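Local structure of bifunctional GH43-CE protein (Bacteroides eggerthii, 6MLY) at residues S399-Q407 with L475-H483. The protein is a two-enzyme fusion that probably cleaves xylose or arabinose units from arabinoxylan with its GH43 domain and ester groups with its carbohydrate esterase domain. Numbering follows the deposited sequence.
Sequences SLFQRKYGQ and LKMQYTMPH
Lys404 reaches from the turn of a beta hairpin across to Gln478 and Thr480, on the chain that leaves strand 469-476. Its CB already points toward 475-483; CG stands anti to the carbonyl carbon (chi1 -59°), and from there the chain runs out extended. CG and CD lie against the methyl of Thr480, CD 4.0 Å from Thr480 CG2, with the two side chains at about a right angle. CE passes Thr480 CG2 and Gln478 OE1 at similar range, and NZ closes a 2.9 Å hydrogen bond to Gln478 OE1, entering nearly head-on to the carbonyl at 165°. With an alanine here, Gln478 OE1 would probably be left without this partner and the Thr480 methyl without the aliphatic chain lying across it.

Further along, Thr480 OG1 reaches two residues ahead to donate to Pro482 O at 2.8 Å, in the carbonyl plane and on a lone pair. That bond spans the cis peptide before Pro482; the next peptide, before His483, is modelled cis as well. The His483 ring then lies against the hairpin turn: Arg403 CB sits over its face, a CH-pi contact 4.2 Å from the ring centroid, while Gln402 CG comes to 3.4 Å from His483 CD2. Tyr91, from the GH43 family region, stacks on the same imidazole.

At the other end the contact is greasy. Met477 CE meets Leu400 CD1 at 3.5 Å, and Leu475 CD2 packs on Leu400 CB and the backbone of Gly406; Phe459 touches both leucines. Leu400 and Leu475 thus join the facing sheets of the concanavalin-like sandwich.

The chemistry therefore changes along the contact, from apolar packing between the sheets to the more exposed side, at Gln478, where the lysine charge meets an uncharged amide oxygen in a hydrogen bond rather than a salt bridge.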
ATOM      1  N   SER A 399       3.194  -9.327   4.720  1.00 67.69           N
ATOM      2  CA  SER A 399       3.650  -7.934   4.799  1.00 67.88           C
ATOM      3  C   SER A 399       3.914  -7.365   3.401  1.00 68.04           C
ATOM      4  O   SER A 399       4.373  -8.077   2.516  1.00 68.21           O
ATOM      5  CB  SER A 399       4.877  -7.809   5.665  1.00 68.17           C
ATOM      6  OG  SER A 399       5.501  -6.541   5.486  1.00 68.68           O
ATOM      7  N   LEU A 400       3.587  -6.080   3.226  1.00 68.25           N
ATOM      8  CA  LEU A 400       4.183  -5.237   2.205  1.00 68.70           C
ATOM      9  C   LEU A 400       5.396  -4.568   2.853  1.00 69.37           C
ATOM     10  O   LEU A 400       5.239  -3.762   3.770  1.00 70.56           O
ATOM     11  CB  LEU A 400       3.163  -4.211   1.703  1.00 69.00           C
ATOM     12  CG  LEU A 400       1.894  -4.804   1.090  1.00 68.81           C
ATOM     13  CD1 LEU A 400       0.888  -3.720   0.739  1.00 69.05           C
ATOM     14  CD2 LEU A 400       2.212  -5.643  -0.135  1.00 68.84           C
ATOM     15  N   PHE A 401       6.594  -4.942   2.380  1.00 69.72           N
ATOM     16  CA  PHE A 401       7.805  -4.877   3.189  1.00 70.54           C
ATOM     17  C   PHE A 401       8.808  -3.858   2.629  1.00 72.55           C
ATOM     18  O   PHE A 401       9.318  -4.015   1.520  1.00 72.50           O
ATOM     19  CB  PHE A 401       8.431  -6.269   3.290  1.00 70.29           C
ATOM     20  CG  PHE A 401       9.683  -6.327   4.125  1.00 70.77           C
ATOM     21  CD1 PHE A 401       9.608  -6.425   5.507  1.00 71.23           C
ATOM     22  CD2 PHE A 401      10.936  -6.287   3.529  1.00 70.81           C
ATOM     23  CE1 PHE A 401      10.759  -6.476   6.277  1.00 72.07           C
ATOM     24  CE2 PHE A 401      12.088  -6.341   4.299  1.00 71.44           C
ATOM     25  CZ  PHE A 401      12.000  -6.437   5.669  1.00 72.16           C
ATOM     26  N   GLN A 402       9.058  -2.810   3.423  1.00 74.92           N
ATOM     27  CA  GLN A 402      10.291  -2.022   3.371  1.00 76.69           C
ATOM     28  C   GLN A 402      10.527  -1.396   4.758  1.00 77.66           C
ATOM     29  O   GLN A 402      10.193  -2.012   5.767  1.00 78.40           O
ATOM     30  CB  GLN A 402      10.253  -1.000   2.234  1.00 78.71           C
ATOM     31  CG  GLN A 402      11.645  -0.672   1.704  1.00 79.96           C
ATOM     32  CD  GLN A 402      11.643   0.497   0.754  1.00 81.79           C
ATOM     33  OE1 GLN A 402      10.915   0.508  -0.233  1.00 86.78           O
ATOM     34  NE2 GLN A 402      12.469   1.487   1.041  1.00 82.71           N
ATOM     35  N   ARG A 403      11.129  -0.200   4.815  1.00 77.91           N
ATOM     36  CA  ARG A 403      11.361   0.504   6.068  1.00 79.02           C
ATOM     37  C   ARG A 403      10.008   0.948   6.624  1.00 78.38           C
ATOM     38  O   ARG A 403       9.701   0.704   7.784  1.00 79.28           O
ATOM     39  CB  ARG A 403      12.270   1.718   5.858  1.00 80.47           C
ATOM     40  CG  ARG A 403      12.474   2.574   7.100  1.00 81.87           C
ATOM     41  CD  ARG A 403      13.053   3.933   6.752  1.00 83.36           C
ATOM     42  NE  ARG A 403      13.588   4.625   7.918  1.00 84.90           N
ATOM     43  CZ  ARG A 403      14.850   4.552   8.336  1.00 86.24           C
ATOM     44  NH1 ARG A 403      15.742   3.849   7.654  1.00 86.73           N
ATOM     45  NH2 ARG A 403      15.216   5.187   9.435  1.00 85.69           N
ATOM     46  N   LYS A 404       9.235   1.611   5.758  1.00 78.91           N
ATOM     47  CA  LYS A 404       7.857   1.978   6.001  1.00 78.43           C
ATOM     48  C   LYS A 404       6.959   0.836   5.517  1.00 77.90           C
ATOM     49  O   LYS A 404       6.404   0.896   4.422  1.00 78.41           O
ATOM     50  CB  LYS A 404       7.553   3.301   5.294  1.00 79.16           C
ATOM     51  CG  LYS A 404       8.435   4.455   5.745  1.00 81.52           C
ATOM     52  CD  LYS A 404       7.873   5.818   5.428  1.00 83.52           C
ATOM     53  CE  LYS A 404       8.683   6.933   6.050  1.00 86.85           C
ATOM     54  NZ  LYS A 404       8.190   8.262   5.618  1.00 89.32           N
ATOM     55  N   TYR A 405       6.831  -0.191   6.366  1.00 78.04           N
ATOM     56  CA  TYR A 405       6.184  -1.463   6.026  1.00 77.49           C
ATOM     57  C   TYR A 405       4.724  -1.449   6.480  1.00 78.00           C
ATOM     58  O   TYR A 405       4.290  -0.514   7.147  1.00 80.39           O
ATOM     59  CB  TYR A 405       6.916  -2.637   6.684  1.00 77.07           C
ATOM     60  CG  TYR A 405       7.081  -2.528   8.179  1.00 78.19           C
ATOM     61  CD1 TYR A 405       8.275  -2.090   8.730  1.00 79.04           C
ATOM     62  CD2 TYR A 405       6.053  -2.860   9.049  1.00 78.46           C
ATOM     63  CE1 TYR A 405       8.443  -1.983  10.101  1.00 79.54           C
ATOM     64  CE2 TYR A 405       6.207  -2.760  10.424  1.00 78.75           C
ATOM     65  CZ  TYR A 405       7.408  -2.320  10.953  1.00 79.48           C
ATOM     66  OH  TYR A 405       7.588  -2.212  12.302  1.00 78.84           O
ATOM     67  N   GLY A 406       3.998  -2.515   6.119  1.00 75.93           N
ATOM     68  CA  GLY A 406       2.654  -2.795   6.612  1.00 75.22           C
ATOM     69  C   GLY A 406       2.449  -4.285   6.818  1.00 74.61           C
ATOM     70  O   GLY A 406       2.676  -5.061   5.906  1.00 73.95           O
ATOM     71  N   GLN A 407       2.008  -4.668   8.024  1.00 75.11           N
ATOM     72  CA  GLN A 407       1.807  -6.068   8.414  1.00 73.59           C
ATOM     73  C   GLN A 407       0.312  -6.388   8.460  1.00 72.01           C
ATOM     74  O   GLN A 407      -0.520  -5.492   8.475  1.00 71.20           O
ATOM     75  CB  GLN A 407       2.434  -6.340   9.782  1.00 74.54           C
ATOM     76  CG  GLN A 407       3.950  -6.212   9.784  1.00 75.61           C
ATOM     77  CD  GLN A 407       4.547  -6.340  11.165  1.00 76.28           C
ATOM     78  OE1 GLN A 407       4.185  -5.615  12.094  1.00 75.66           O
ATOM     79  NE2 GLN A 407       5.493  -7.259  11.300  1.00 76.88           N
ATOM     80  N   LEU A 475      -1.858   1.581   3.768  1.00 78.63           N
ATOM     81  CA  LEU A 475      -0.416   1.796   3.870  1.00 79.38           C
ATOM     82  C   LEU A 475       0.036   2.716   2.732  1.00 80.54           C
ATOM     83  O   LEU A 475       0.171   2.265   1.589  1.00 82.40           O
ATOM     84  CB  LEU A 475       0.301   0.444   3.798  1.00 79.81           C
ATOM     85  CG  LEU A 475       1.826   0.510   3.855  1.00 79.89           C
ATOM     86  CD1 LEU A 475       2.289   0.898   5.251  1.00 81.34           C
ATOM     87  CD2 LEU A 475       2.452  -0.809   3.425  1.00 79.14           C
ATOM     88  N   LYS A 476       0.269   3.996   3.050  1.00 80.71           N
ATOM     89  CA  LYS A 476       0.837   4.951   2.087  1.00 82.13           C
ATOM     90  C   LYS A 476       2.312   4.605   1.851  1.00 80.54           C
ATOM     91  O   LYS A 476       3.197   5.140   2.519  1.00 80.22           O
ATOM     92  CB  LYS A 476       0.685   6.399   2.570  1.00 84.37           C
ATOM     93  CG  LYS A 476      -0.739   6.939   2.591  1.00 85.73           C
ATOM     94  CD  LYS A 476      -1.500   6.721   1.299  1.00 87.66           C
ATOM     95  CE  LYS A 476      -2.777   7.532   1.217  1.00 89.05           C
ATOM     96  NZ  LYS A 476      -2.514   8.975   0.995  1.00 91.53           N
ATOM     97  N   MET A 477       2.548   3.698   0.896  1.00 79.23           N
ATOM     98  CA  MET A 477       3.881   3.228   0.544  1.00 78.56           C
ATOM     99  C   MET A 477       4.741   4.423   0.105  1.00 80.40           C
ATOM    100  O   MET A 477       4.281   5.258  -0.673  1.00 83.21           O
ATOM    101  CB  MET A 477       3.811   2.209  -0.601  1.00 77.79           C
ATOM    102  CG  MET A 477       3.194   0.880  -0.205  1.00 76.60           C
ATOM    103  SD  MET A 477       2.602  -0.075  -1.655  1.00 75.19           S
ATOM    104  CE  MET A 477       3.058  -1.740  -1.094  1.00 74.00           C
ATOM    105  N   GLN A 478       5.971   4.503   0.628  1.00 80.92           N
ATOM    106  CA  GLN A 478       6.977   5.452   0.144  1.00 83.00           C
ATOM    107  C   GLN A 478       8.280   4.697  -0.168  1.00 83.80           C
ATOM    108  O   GLN A 478       8.711   3.815   0.597  1.00 85.19           O
ATOM    109  CB  GLN A 478       7.220   6.585   1.147  1.00 84.77           C
ATOM    110  CG  GLN A 478       7.984   7.761   0.538  1.00 86.00           C
ATOM    111  CD  GLN A 478       8.590   8.717   1.539  1.00 86.49           C
ATOM    112  OE1 GLN A 478       8.280   8.700   2.729  1.00 87.13           O
ATOM    113  NE2 GLN A 478       9.473   9.574   1.052  1.00 85.92           N
ATOM    114  N   TYR A 479       8.899   5.058  -1.299  1.00 83.19           N
ATOM    115  CA  TYR A 479      10.152   4.481  -1.743  1.00 81.62           C
ATOM    116  C   TYR A 479      11.312   5.186  -1.025  1.00 82.46           C
ATOM    117  O   TYR A 479      11.858   6.169  -1.524  1.00 83.95           O
ATOM    118  CB  TYR A 479      10.273   4.581  -3.266  1.00 81.00           C
ATOM    119  CG  TYR A 479      11.494   3.897  -3.827  1.00 80.31           C
ATOM    120  CD1 TYR A 479      11.525   2.522  -3.993  1.00 78.55           C
ATOM    121  CD2 TYR A 479      12.627   4.620  -4.173  1.00 81.09           C
ATOM    122  CE1 TYR A 479      12.646   1.885  -4.497  1.00 78.39           C
ATOM    123  CE2 TYR A 479      13.757   3.998  -4.677  1.00 80.09           C
ATOM    124  CZ  TYR A 479      13.766   2.624  -4.842  1.00 79.46           C
ATOM    125  OH  TYR A 479      14.870   1.987  -5.334  1.00 79.12           O
ATOM    126  N   THR A 480      11.666   4.662   0.154  1.00 83.54           N
ATOM    127  CA  THR A 480      12.679   5.239   1.042  1.00 84.51           C
ATOM    128  C   THR A 480      14.027   4.556   0.780  1.00 83.34           C
ATOM    129  O   THR A 480      14.076   3.479   0.182  1.00 80.59           O
ATOM    130  CB  THR A 480      12.232   5.129   2.509  1.00 85.46           C
ATOM    131  OG1 THR A 480      12.146   3.756   2.894  1.00 86.30           O
ATOM    132  CG2 THR A 480      10.885   5.771   2.765  1.00 85.68           C
ATOM    133  N   MET A 481      15.111   5.200   1.233  1.00 84.88           N
ATOM    134  CA  MET A 481      16.489   4.689   1.106  1.00 85.27           C
ATOM    135  C   MET A 481      17.200   4.858   2.448  1.00 86.57           C
ATOM    136  O   MET A 481      17.568   5.977   2.801  1.00 88.33           O
ATOM    137  CB  MET A 481      17.271   5.441   0.020  1.00 84.46           C
ATOM    138  N   PRO A 482      17.397   3.765   3.204  1.00 86.01           N
ATOM    139  CA  PRO A 482      17.057   2.391   2.849  1.00 85.61           C
ATOM    140  C   PRO A 482      15.545   2.176   2.806  1.00 87.28           C
ATOM    141  O   PRO A 482      14.799   3.057   3.228  1.00 88.91           O
ATOM    142  CB  PRO A 482      17.701   1.519   3.945  1.00 85.12           C
ATOM    143  CG  PRO A 482      18.105   2.487   5.025  1.00 86.44           C
ATOM    144  CD  PRO A 482      18.376   3.779   4.292  1.00 86.64           C
ATOM    145  N   HIS A 483      15.082   1.010   2.318  1.00 88.86           N
ATOM    146  CA  HIS A 483      15.897  -0.142   1.949  1.00 87.76           C
ATOM    147  C   HIS A 483      16.408  -0.057   0.500  1.00 86.78           C
ATOM    148  O   HIS A 483      17.072  -0.993   0.036  1.00 87.59           O
ATOM    149  CB  HIS A 483      15.100  -1.445   2.157  1.00 88.49           C
ATOM    150  CG  HIS A 483      14.593  -1.663   3.547  1.00 90.44           C
ATOM    151  ND1 HIS A 483      15.217  -1.136   4.665  1.00 94.90           N
ATOM    152  CD2 HIS A 483      13.544  -2.380   4.010  1.00 90.55           C
ATOM    153  CE1 HIS A 483      14.557  -1.502   5.752  1.00 94.28           C
ATOM    154  NE2 HIS A 483      13.527  -2.268   5.377  1.00 90.31           N
TER